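Local coordinates for Nrps/pks (Streptomyces albus, PDB 4OPF), which is a ketosynthase domain of the oxazolomycin assembly line, an AT-less type I polyketide synthase, and probably takes up and passes on the growing acyl chain, at residues 10-15 with 236-241; 90-95 with 229-234; 309-314 with 373-378. One frame throughout, in Å; residues are numbered along the deposited sequence.

Interaction 1 (10-15 with 236-241); sequences AVVGMS and AAAEAA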
ATOM      1  N   ALA A  10      12.447 -11.571  10.268  1.00 24.35           N
ATOM      2  CA  ALA A  10      13.494 -11.004  11.093  1.00 24.75           C
ATOM      3  C   ALA A  10      13.702  -9.509  10.846  1.00 24.92           C
ATOM      4  O   ALA A  10      13.691  -9.044   9.710  1.00 25.15           O
ATOM      5  CB  ALA A  10      14.803 -11.713  10.812  1.00 25.92           C
ATOM      6  N   VAL A  11      13.894  -8.765  11.923  1.00 25.01           N
ATOM      7  CA  VAL A  11      14.410  -7.417  11.857  1.00 25.20           C
ATOM      8  C   VAL A  11      15.914  -7.569  11.862  1.00 26.29           C
ATOM      9  O   VAL A  11      16.456  -7.924  12.888  1.00 26.75           O
ATOM     10  CB  VAL A  11      13.973  -6.627  13.071  1.00 24.41           C
ATOM     11  CG1 VAL A  11      14.549  -5.219  13.015  1.00 25.82           C
ATOM     12  CG2 VAL A  11      12.465  -6.595  13.113  1.00 25.76           C
ATOM     13  N   VAL A  12      16.573  -7.377  10.721  1.00 25.32           N
ATOM     14  CA  VAL A  12      17.981  -7.557  10.621  1.00 24.55           C
ATOM     15  C   VAL A  12      18.780  -6.278  10.730  1.00 27.45           C
ATOM     16  O   VAL A  12      20.017  -6.339  10.759  1.00 26.56           O
ATOM     17  CB  VAL A  12      18.390  -8.324   9.353  1.00 25.59           C
ATOM     18  CG1 VAL A  12      17.619  -9.632   9.255  1.00 27.37           C
ATOM     19  CG2 VAL A  12      18.204  -7.498   8.079  1.00 26.74           C
ATOM     20  N   GLY A  13      18.120  -5.128  10.783  1.00 24.53           N
ATOM     21  CA  GLY A  13      18.823  -3.908  10.995  1.00 26.41           C
ATOM     22  C   GLY A  13      17.865  -2.782  11.284  1.00 25.09           C
ATOM     23  O   GLY A  13      16.700  -2.836  10.864  1.00 22.57           O
HETATM   24  N   MSE A  14      18.338  -1.776  12.014  1.00 24.56           N
HETATM   25  CA  MSE A  14      17.475  -0.681  12.361  1.00 26.23           C
HETATM   26  C   MSE A  14      18.253   0.534  12.711  1.00 24.28           C
HETATM   27  O   MSE A  14      19.360   0.447  13.200  1.00 24.09           O
HETATM   28  CB  MSE A  14      16.584  -1.055  13.544  1.00 29.29           C
HETATM   29  CG  MSE A  14      17.415  -1.521  14.750  1.00 38.00           C
HETATM   30 SE   MSE A  14      16.233  -2.288  16.203  0.65 45.24          SE
HETATM   31  CE  MSE A  14      14.619  -1.606  15.629  1.00 28.18           C
ATOM     32  N   SER A  15      17.621   1.668  12.516  1.00 23.90           N
ATOM     33  CA  SER A  15      18.156   2.947  12.878  1.00 25.83           C
ATOM     34  C   SER A  15      17.012   3.862  13.154  1.00 25.58           C
ATOM     35  O   SER A  15      15.871   3.629  12.729  1.00 26.94           O
ATOM     36  CB  SER A  15      18.937   3.557  11.737  1.00 29.65           C
ATOM     37  OG  SER A  15      19.705   4.658  12.263  1.00 33.97           O
ATOM     38  N   ALA A 236      14.092 -17.511   8.049  1.00 36.09           N
ATOM     39  CA  ALA A 236      14.977 -18.613   7.614  1.00 36.67           C
ATOM     40  C   ALA A 236      16.094 -18.087   6.735  1.00 37.42           C
ATOM     41  O   ALA A 236      17.230 -18.556   6.828  1.00 35.36           O
ATOM     42  CB  ALA A 236      14.186 -19.694   6.893  1.00 39.42           C
ATOM     43  N   ALA A 237      15.812 -17.066   5.917  1.00 34.23           N
ATOM     44  CA  ALA A 237      16.851 -16.489   5.060  1.00 35.67           C
ATOM     45  C   ALA A 237      17.897 -15.745   5.903  1.00 35.65           C
ATOM     46  O   ALA A 237      19.105 -15.850   5.647  1.00 36.48           O
ATOM     47  CB  ALA A 237      16.258 -15.561   3.982  1.00 36.01           C
ATOM     48  N   ALA A 238      17.440 -15.012   6.906  1.00 32.77           N
ATOM     49  CA  ALA A 238      18.362 -14.297   7.790  1.00 33.52           C
ATOM     50  C   ALA A 238      19.288 -15.285   8.527  1.00 37.94           C
ATOM     51  O   ALA A 238      20.479 -15.032   8.683  1.00 37.58           O
ATOM     52  CB  ALA A 238      17.594 -13.525   8.807  1.00 31.26           C
ATOM     53  N   GLU A 239      18.718 -16.387   8.999  1.00 40.24           N
ATOM     54  CA  GLU A 239      19.485 -17.380   9.759  1.00 46.40           C
ATOM     55  C   GLU A 239      20.516 -18.041   8.879  1.00 45.21           C
ATOM     56  O   GLU A 239      21.673 -18.076   9.239  1.00 43.63           O
ATOM     57  CB  GLU A 239      18.568 -18.391  10.473  1.00 47.57           C
ATOM     58  CG  GLU A 239      18.041 -17.765  11.749  1.00 50.97           C
ATOM     59  CD  GLU A 239      16.979 -18.568  12.467  1.00 59.42           C
ATOM     60  OE1 GLU A 239      16.419 -19.521  11.855  1.00 62.95           O
ATOM     61  OE2 GLU A 239      16.702 -18.219  13.654  1.00 61.78           O
ATOM     62  N   ALA A 240      20.123 -18.462   7.696  1.00 45.19           N
ATOM     63  CA  ALA A 240      21.092 -18.970   6.721  1.00 46.47           C
ATOM     64  C   ALA A 240      22.185 -17.973   6.335  1.00 46.10           C
ATOM     65  O   ALA A 240      23.307 -18.379   6.106  1.00 45.18           O
ATOM     66  CB  ALA A 240      20.405 -19.465   5.457  1.00 46.98           C
ATOM     67  N   ALA A 241      21.902 -16.678   6.259  1.00 42.58           N
ATOM     68  CA  ALA A 241      22.966 -15.770   5.847  1.00 42.24           C
ATOM     69  C   ALA A 241      23.823 -15.295   6.993  1.00 41.96           C
ATOM     70  O   ALA A 241      24.739 -14.533   6.784  1.00 42.45           O
ATOM     71  CB  ALA A 241      22.399 -14.573   5.097  1.00 42.33           C
TER
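Ala10, Val12 and Ala238 meet through three methyl groups set at the corners of a nearly equilateral triangle. Ala238 CB lies 3.9 Å from Ala10 CB. It is also 3.9 Å from Val12 CG1. The third side, between Ala10 CB and Val12 CG1 on the strand itself, is 3.8 Å. The helix therefore rests a single methyl against a pair of methyls two residues apart on the strand. Ala10, Val12 and Ala238 all direct CB at the opposing segment. Val12 makes its contact with one branch. CG1 stands anti to the carbonyl carbon, beside the backbone N (chi1 -53°), and that brings it alongside Ala10 CB. CG2 is turned the other way and packs on Leu231. The contact is small, 76 Å² with both sides summed, and purely apolar. All three residues are buried. The backbones stay well apart, with Ala10 CA and Ala238 CA 6.7 Å from each other. Val12 and Gly13 form a classic beta bulge opposite Leu231. Asp243 touches both Val12 and Ala238 and borders the contact. Strand 9-17 runs between strands 226-234 and 247-256, antiparallel to both. Helix 235-241 belongs to the connection that takes the chain from the first of these flanking strands to the second, and Ala238 packs on the strand in the middle.

Interaction 2 (90-95 with 229-234); sequences FAFCDA and VLLLKP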
ATOM      1  N   PHE A  90      22.001   4.381   7.629  1.00 23.99           N
ATOM      2  CA  PHE A  90      22.394   3.928   8.936  1.00 25.58           C
ATOM      3  C   PHE A  90      21.770   2.585   9.306  1.00 25.27           C
ATOM      4  O   PHE A  90      22.376   1.792  10.038  1.00 25.35           O
ATOM      5  CB  PHE A  90      22.082   4.974  10.021  1.00 27.81           C
ATOM      6  CG  PHE A  90      22.793   6.305   9.858  1.00 29.46           C
ATOM      7  CD1 PHE A  90      23.934   6.446   9.111  1.00 31.60           C
ATOM      8  CD2 PHE A  90      22.266   7.430  10.451  1.00 31.40           C
ATOM      9  CE1 PHE A  90      24.552   7.688   8.956  1.00 33.81           C
ATOM     10  CE2 PHE A  90      22.885   8.683  10.309  1.00 33.65           C
ATOM     11  CZ  PHE A  90      24.026   8.803   9.566  1.00 33.22           C
ATOM     12  N   ALA A  91      20.572   2.293   8.832  1.00 24.16           N
ATOM     13  CA  ALA A  91      19.996   0.975   9.086  1.00 23.84           C
ATOM     14  C   ALA A  91      20.756  -0.111   8.358  1.00 24.80           C
ATOM     15  O   ALA A  91      20.959  -1.195   8.893  1.00 24.43           O
ATOM     16  CB  ALA A  91      18.537   0.941   8.704  1.00 23.89           C
ATOM     17  N   PHE A  92      21.215   0.163   7.148  1.00 24.58           N
ATOM     18  CA  PHE A  92      22.044  -0.804   6.428  1.00 26.23           C
ATOM     19  C   PHE A  92      23.364  -1.058   7.162  1.00 27.56           C
ATOM     20  O   PHE A  92      23.811  -2.202   7.260  1.00 28.15           O
ATOM     21  CB  PHE A  92      22.361  -0.330   5.013  1.00 26.45           C
ATOM     22  CG  PHE A  92      21.174  -0.249   4.101  1.00 27.08           C
ATOM     23  CD1 PHE A  92      20.020  -0.928   4.336  1.00 29.39           C
ATOM     24  CD2 PHE A  92      21.226   0.530   2.992  1.00 30.67           C
ATOM     25  CE1 PHE A  92      18.920  -0.870   3.470  1.00 29.77           C
ATOM     26  CE2 PHE A  92      20.151   0.569   2.082  1.00 32.84           C
ATOM     27  CZ  PHE A  92      18.998  -0.135   2.329  1.00 30.31           C
ATOM     28  N   CYS A  93      24.001   0.016   7.621  1.00 27.70           N
ATOM     29  CA  CYS A  93      25.170  -0.080   8.519  1.00 30.65           C
ATOM     30  C   CYS A  93      24.886  -0.994   9.719  1.00 30.08           C
ATOM     31  O   CYS A  93      25.671  -1.894  10.024  1.00 28.10           O
ATOM     32  CB  CYS A  93      25.555   1.293   9.049  1.00 31.17           C
ATOM     33  SG  CYS A  93      26.240   2.266   7.663  1.00 36.40           S
ATOM     34  N   ASP A  94      23.775  -0.763  10.383  1.00 28.40           N
ATOM     35  CA  ASP A  94      23.450  -1.558  11.584  1.00 30.78           C
ATOM     36  C   ASP A  94      23.305  -3.051  11.240  1.00 30.80           C
ATOM     37  O   ASP A  94      23.689  -3.903  12.029  1.00 29.83           O
ATOM     38  CB  ASP A  94      22.148  -1.070  12.204  1.00 31.46           C
ATOM     39  CG  ASP A  94      21.712  -1.913  13.416  1.00 31.63           C
ATOM     40  OD1 ASP A  94      22.406  -1.837  14.443  1.00 32.66           O
ATOM     41  OD2 ASP A  94      20.687  -2.634  13.325  1.00 30.03           O
ATOM     42  N   ALA A  95      22.730  -3.357  10.067  1.00 29.09           N
ATOM     43  CA  ALA A  95      22.538  -4.731   9.592  1.00 28.35           C
ATOM     44  C   ALA A  95      23.835  -5.382   9.138  1.00 30.67           C
ATOM     45  O   ALA A  95      23.885  -6.593   8.931  1.00 29.77           O
ATOM     46  CB  ALA A  95      21.557  -4.770   8.417  1.00 26.30           C
ATOM     47  N   VAL A 229      13.877   3.483  10.711  1.00 20.65           N
ATOM     48  CA  VAL A 229      13.971   2.581   9.569  1.00 21.11           C
ATOM     49  C   VAL A 229      14.338   1.187  10.026  1.00 23.17           C
ATOM     50  O   VAL A 229      15.261   1.028  10.849  1.00 23.44           O
ATOM     51  CB  VAL A 229      15.037   3.074   8.570  1.00 21.49           C
ATOM     52  CG1 VAL A 229      15.055   2.196   7.359  1.00 21.60           C
ATOM     53  CG2 VAL A 229      14.774   4.543   8.186  1.00 22.05           C
ATOM     54  N   LEU A 230      13.603   0.192   9.520  1.00 22.13           N
ATOM     55  CA  LEU A 230      13.898  -1.259   9.734  1.00 23.15           C
ATOM     56  C   LEU A 230      14.271  -1.908   8.421  1.00 24.62           C
ATOM     57  O   LEU A 230      13.684  -1.570   7.375  1.00 24.10           O
ATOM     58  CB  LEU A 230      12.664  -1.990  10.221  1.00 23.87           C
ATOM     59  CG  LEU A 230      11.982  -1.357  11.407  1.00 28.12           C
ATOM     60  CD1 LEU A 230      10.744  -2.147  11.708  1.00 31.24           C
ATOM     61  CD2 LEU A 230      12.920  -1.306  12.615  1.00 29.08           C
ATOM     62  N   LEU A 231      15.239  -2.812   8.460  1.00 23.78           N
ATOM     63  CA  LEU A 231      15.468  -3.712   7.352  1.00 24.35           C
ATOM     64  C   LEU A 231      14.950  -5.090   7.783  1.00 24.48           C
ATOM     65  O   LEU A 231      15.353  -5.606   8.833  1.00 24.76           O
ATOM     66  CB  LEU A 231      16.944  -3.737   6.936  1.00 26.11           C
ATOM     67  CG  LEU A 231      17.313  -4.710   5.782  1.00 27.91           C
ATOM     68  CD1 LEU A 231      16.750  -4.306   4.443  1.00 28.04           C
ATOM     69  CD2 LEU A 231      18.812  -4.846   5.602  1.00 29.00           C
ATOM     70  N   LEU A 232      14.108  -5.685   6.946  1.00 22.40           N
ATOM     71  CA  LEU A 232      13.446  -6.957   7.191  1.00 23.04           C
ATOM     72  C   LEU A 232      13.757  -8.011   6.160  1.00 23.88           C
ATOM     73  O   LEU A 232      13.852  -7.721   4.965  1.00 22.58           O
ATOM     74  CB  LEU A 232      11.964  -6.750   7.156  1.00 22.73           C
ATOM     75  CG  LEU A 232      11.382  -5.635   8.005  1.00 24.86           C
ATOM     76  CD1 LEU A 232       9.878  -5.567   7.853  1.00 26.20           C
ATOM     77  CD2 LEU A 232      11.710  -5.804   9.473  1.00 27.19           C
ATOM     78  N   LYS A 233      13.862  -9.242   6.607  1.00 25.09           N
ATOM     79  CA  LYS A 233      14.021 -10.417   5.730  1.00 26.79           C
ATOM     80  C   LYS A 233      13.234 -11.601   6.340  1.00 26.63           C
ATOM     81  O   LYS A 233      13.065 -11.666   7.550  1.00 27.07           O
ATOM     82  CB  LYS A 233      15.474 -10.867   5.712  1.00 31.34           C
ATOM     83  CG  LYS A 233      16.416  -9.978   4.955  1.00 37.60           C
ATOM     84  CD  LYS A 233      17.883 -10.411   5.052  1.00 37.62           C
ATOM     85  CE  LYS A 233      18.152 -11.701   4.317  1.00 39.20           C
ATOM     86  NZ  LYS A 233      19.595 -11.697   3.936  1.00 42.01           N
ATOM     87  N   PRO A 234      12.895 -12.587   5.543  1.00 25.87           N
ATOM     88  CA  PRO A 234      12.297 -13.800   6.116  1.00 28.75           C
ATOM     89  C   PRO A 234      13.289 -14.435   7.108  1.00 30.10           C
ATOM     90  O   PRO A 234      14.514 -14.449   6.847  1.00 29.26           O
ATOM     91  CB  PRO A 234      12.123 -14.709   4.880  1.00 29.69           C
ATOM     92  CG  PRO A 234      12.123 -13.772   3.688  1.00 29.22           C
ATOM     93  CD  PRO A 234      13.118 -12.713   4.093  1.00 27.35           C
TER
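Leu231 fits between Phe92 and Ala95, and Val229 meets Ala91. This is helix-on-sheet packing within the thiolase fold of ketosynthases. Helix 90-95 lies on strand 229-234 with its axis 8.1 Å away, at 48° to the strand direction. The helix surface is low where Ala91 and Ala95 stand, one turn apart. The strand supplies the bumps. Leu231 is the larger one. Its CG is anti to the backbone N (chi1 178°), which carries the fork out toward the helix. CD2 settles on Ala95 CB at 3.9 Å. The other prong, CD1, goes to Phe92, whose ring forms the wall of this hollow. The two side chains cross at about a right angle. Phe92 also meets Phe147, ring edge to face, and packs on Val183 of the next strand. Asp94 is turned to polar partners instead: a salt bridge with Arg244 and hydrogen bonds with Met14 N and His246. Val229 is the smaller bump, with CG1 3.9 Å from Ala91 CB. That same Ala91 CB is 3.9 Å from Val229 O. At the ring, Phe92 CE1 meets Leu231 CD1 at 4.2 Å, with the methyl at the edge and near the ring plane.

Interaction 3 (309-314 with 373-378); sequences AIAAVY and TPLRFE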
ATOM      1  N   ALA A 309     -10.595  -3.219  25.582  1.00 26.78           N
ATOM      2  CA  ALA A 309     -10.418  -4.081  24.418  1.00 25.74           C
ATOM      3  C   ALA A 309      -9.194  -4.989  24.588  1.00 26.75           C
ATOM      4  O   ALA A 309      -9.227  -6.200  24.233  1.00 25.91           O
ATOM      5  CB  ALA A 309     -10.271  -3.233  23.153  1.00 26.14           C
ATOM      6  N   ILE A 310      -8.095  -4.420  25.099  1.00 25.32           N
ATOM      7  CA  ILE A 310      -6.934  -5.244  25.522  1.00 26.33           C
ATOM      8  C   ILE A 310      -7.312  -6.381  26.507  1.00 28.05           C
ATOM      9  O   ILE A 310      -6.999  -7.552  26.262  1.00 28.15           O
ATOM     10  CB  ILE A 310      -5.833  -4.382  26.124  1.00 25.83           C
ATOM     11  CG1 ILE A 310      -5.250  -3.519  24.978  1.00 25.88           C
ATOM     12  CG2 ILE A 310      -4.728  -5.271  26.739  1.00 27.69           C
ATOM     13  CD1 ILE A 310      -4.397  -2.361  25.474  1.00 26.29           C
ATOM     14  N   ALA A 311      -8.027  -6.046  27.559  1.00 27.67           N
ATOM     15  CA  ALA A 311      -8.449  -7.056  28.498  1.00 31.78           C
ATOM     16  C   ALA A 311      -9.285  -8.144  27.815  1.00 33.62           C
ATOM     17  O   ALA A 311      -9.057  -9.363  28.052  1.00 35.36           O
ATOM     18  CB  ALA A 311      -9.222  -6.438  29.660  1.00 32.21           C
ATOM     19  N   ALA A 312     -10.218  -7.736  26.946  1.00 31.96           N
ATOM     20  CA  ALA A 312     -11.117  -8.691  26.315  1.00 31.42           C
ATOM     21  C   ALA A 312     -10.386  -9.631  25.367  1.00 31.15           C
ATOM     22  O   ALA A 312     -10.695 -10.807  25.300  1.00 33.66           O
ATOM     23  CB  ALA A 312     -12.277  -7.991  25.610  1.00 32.32           C
ATOM     24  N   VAL A 313      -9.397  -9.146  24.659  1.00 28.57           N
ATOM     25  CA  VAL A 313      -8.738  -9.946  23.687  1.00 28.12           C
ATOM     26  C   VAL A 313      -7.585 -10.737  24.328  1.00 27.65           C
ATOM     27  O   VAL A 313      -7.401 -11.919  24.024  1.00 28.83           O
ATOM     28  CB  VAL A 313      -8.152  -9.087  22.555  1.00 28.75           C
ATOM     29  CG1 VAL A 313      -7.144  -9.883  21.724  1.00 29.42           C
ATOM     30  CG2 VAL A 313      -9.245  -8.585  21.635  1.00 30.19           C
ATOM     31  N   TYR A 314      -6.783 -10.067  25.142  1.00 26.94           N
ATOM     32  CA  TYR A 314      -5.528 -10.641  25.662  1.00 28.51           C
ATOM     33  C   TYR A 314      -5.649 -11.408  26.975  1.00 28.27           C
ATOM     34  O   TYR A 314      -4.848 -12.330  27.223  1.00 28.46           O
ATOM     35  CB  TYR A 314      -4.463  -9.528  25.832  1.00 28.64           C
ATOM     36  CG  TYR A 314      -3.732  -9.285  24.550  1.00 27.67           C
ATOM     37  CD1 TYR A 314      -2.743 -10.126  24.193  1.00 29.86           C
ATOM     38  CD2 TYR A 314      -4.039  -8.255  23.709  1.00 25.88           C
ATOM     39  CE1 TYR A 314      -2.029  -9.943  23.066  1.00 30.44           C
ATOM     40  CE2 TYR A 314      -3.360  -8.077  22.526  1.00 25.24           C
ATOM     41  CZ  TYR A 314      -2.346  -8.917  22.217  1.00 27.44           C
ATOM     42  OH  TYR A 314      -1.639  -8.894  21.054  1.00 27.01           O
ATOM     43  N   THR A 373      -8.366  -6.295  37.091  1.00 75.92           N
ATOM     44  CA  THR A 373      -7.722  -6.764  35.852  1.00 57.04           C
ATOM     45  C   THR A 373      -6.306  -7.060  36.148  1.00 48.82           C
ATOM     46  O   THR A 373      -5.716  -6.420  37.028  1.00 44.90           O
ATOM     47  CB  THR A 373      -7.665  -5.703  34.689  1.00 69.76           C
ATOM     48  OG1 THR A 373      -6.813  -4.579  35.053  1.00 57.08           O
ATOM     49  CG2 THR A 373      -9.104  -5.248  34.221  1.00 74.76           C
ATOM     50  N   PRO A 374      -5.715  -7.964  35.359  1.00 40.08           N
ATOM     51  CA  PRO A 374      -4.284  -8.129  35.468  1.00 38.72           C
ATOM     52  C   PRO A 374      -3.442  -7.148  34.605  1.00 36.11           C
ATOM     53  O   PRO A 374      -2.240  -7.333  34.517  1.00 34.61           O
ATOM     54  CB  PRO A 374      -4.096  -9.541  34.950  1.00 40.47           C
ATOM     55  CG  PRO A 374      -5.111  -9.651  33.851  1.00 39.02           C
ATOM     56  CD  PRO A 374      -6.289  -8.838  34.321  1.00 39.83           C
ATOM     57  N   LEU A 375      -4.046  -6.118  34.015  1.00 33.40           N
ATOM     58  CA  LEU A 375      -3.270  -5.127  33.278  1.00 32.98           C
ATOM     59  C   LEU A 375      -2.445  -4.335  34.323  1.00 35.87           C
ATOM     60  O   LEU A 375      -2.939  -4.036  35.383  1.00 35.93           O
ATOM     61  CB  LEU A 375      -4.169  -4.166  32.520  1.00 32.26           C
ATOM     62  CG  LEU A 375      -5.205  -4.811  31.632  1.00 33.32           C
ATOM     63  CD1 LEU A 375      -5.956  -3.802  30.763  1.00 34.44           C
ATOM     64  CD2 LEU A 375      -4.579  -5.898  30.786  1.00 33.24           C
ATOM     65  N   ARG A 376      -1.206  -3.990  34.010  1.00 35.55           N
ATOM     66  CA  ARG A 376      -0.448  -3.133  34.888  1.00 38.29           C
ATOM     67  C   ARG A 376       0.515  -2.200  34.114  1.00 36.94           C
ATOM     68  O   ARG A 376       0.794  -2.411  32.924  1.00 34.64           O
ATOM     69  CB  ARG A 376       0.338  -3.989  35.861  1.00 41.42           C
ATOM     70  CG  ARG A 376       1.383  -4.868  35.198  1.00 43.43           C
ATOM     71  CD  ARG A 376       2.149  -5.722  36.208  1.00 49.37           C
ATOM     72  NE  ARG A 376       2.550  -4.913  37.379  1.00 57.00           N
ATOM     73  CZ  ARG A 376       3.705  -4.266  37.505  1.00 60.53           C
ATOM     74  NH1 ARG A 376       4.631  -4.335  36.564  1.00 64.72           N
ATOM     75  NH2 ARG A 376       3.929  -3.530  38.574  1.00 62.72           N
ATOM     76  N   PHE A 377       1.012  -1.187  34.810  1.00 37.41           N
ATOM     77  CA  PHE A 377       1.978  -0.241  34.286  1.00 41.00           C
ATOM     78  C   PHE A 377       3.288  -0.325  35.085  1.00 41.53           C
ATOM     79  O   PHE A 377       3.258  -0.040  36.261  1.00 40.52           O
ATOM     80  CB  PHE A 377       1.456   1.160  34.495  1.00 45.97           C
ATOM     81  CG  PHE A 377       0.220   1.493  33.722  1.00 53.19           C
ATOM     82  CD1 PHE A 377       0.138   1.245  32.363  1.00 51.76           C
ATOM     83  CD2 PHE A 377      -0.850   2.133  34.363  1.00 61.66           C
ATOM     84  CE1 PHE A 377      -1.003   1.585  31.656  1.00 54.75           C
ATOM     85  CE2 PHE A 377      -1.995   2.475  33.663  1.00 64.47           C
ATOM     86  CZ  PHE A 377      -2.065   2.191  32.307  1.00 61.38           C
ATOM     87  N   GLU A 378       4.406  -0.721  34.471  1.00 36.93           N
ATOM     88  CA  GLU A 378       5.676  -0.774  35.155  0.60 38.89           C
ATOM     89  C   GLU A 378       6.200   0.641  35.406  1.00 40.46           C
ATOM     90  O   GLU A 378       6.146   1.494  34.533  1.00 39.62           O
ATOM     91  CB  GLU A 378       6.678  -1.564  34.319  0.60 38.00           C
ATOM     92  CG  GLU A 378       7.981  -1.904  35.019  0.60 39.50           C
ATOM     93  CD  GLU A 378       7.824  -2.315  36.499  0.60 43.29           C
ATOM     94  OE1 GLU A 378       7.299  -3.418  36.780  0.60 48.89           O
ATOM     95  OE2 GLU A 378       8.255  -1.553  37.378  0.60 40.66           O
TER
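Leu375 packs on Ile310 and Ala311 through aliphatic carbons alone, and the flat groups stand around this contact. The Tyr314 ring turns away from the strand. At its edge, in plane, lies Ile310 O, the carbonyl that accepts the helical bond from Tyr314 N. Tyr314 OH reaches a hydrogen bond with His404. The Phe377 ring is stacked with Phe358 and also meets Phe370, with those planes at about 55°. The guanidinium of Arg376 has the Glu378 carboxylate at its edge, in plane. Arg376 NH1 lies 2.8 Å from Glu378 OE1, above the carboxylate plane and 44° out of it. Glu378 has two conformers, so this salt bridge is tentative.

Helix 300-314 here covers strand 375-376, an outermost strand of the large mixed sheet of the thiolase fold. Arg376 joins it to strand 322-325 by backbone bonds with Cys322 and Leu324. Leu375 divides its two methyls between two helix residues. CD2 meets Ile310 CG2 at 4.1 Å, with the two side chains set at a slant to each other. CD1 lies over Ala311 CB at 4.3 Å. Ile310 uses its short branch: CG2 is anti to the backbone N, while the longer CG1-CD1 arm leads away from Leu375. Phe368 also packs on Leu375. Thr373 OG1 accepts a weak bond of 3.3 Å from Leu375 N, although Thr373 is poorly ordered.

Overall arrangement
All three contacts lay a helix on the same mixed sheet. Interactions 1 and 2 are neighbours, with centres about 8 Å apart. They use adjacent strands, 9-17 and 226-234, joined by backbone bonds such as Gly13 O to Leu231 N. Helix 235-241 follows strand 226-234 directly. Interaction 2 falls inside the chain span that interaction 1 brackets, and interaction 3 comes after both. Interaction 3 is remote: its centre is about 31 Å from that of interaction 1 and about 32 Å from that of interaction 2. It lies across the chain's centre from interaction 2, at the outermost strand 375-376. Helices thus cover neighbouring inner strands and, in interaction 3, an edge strand.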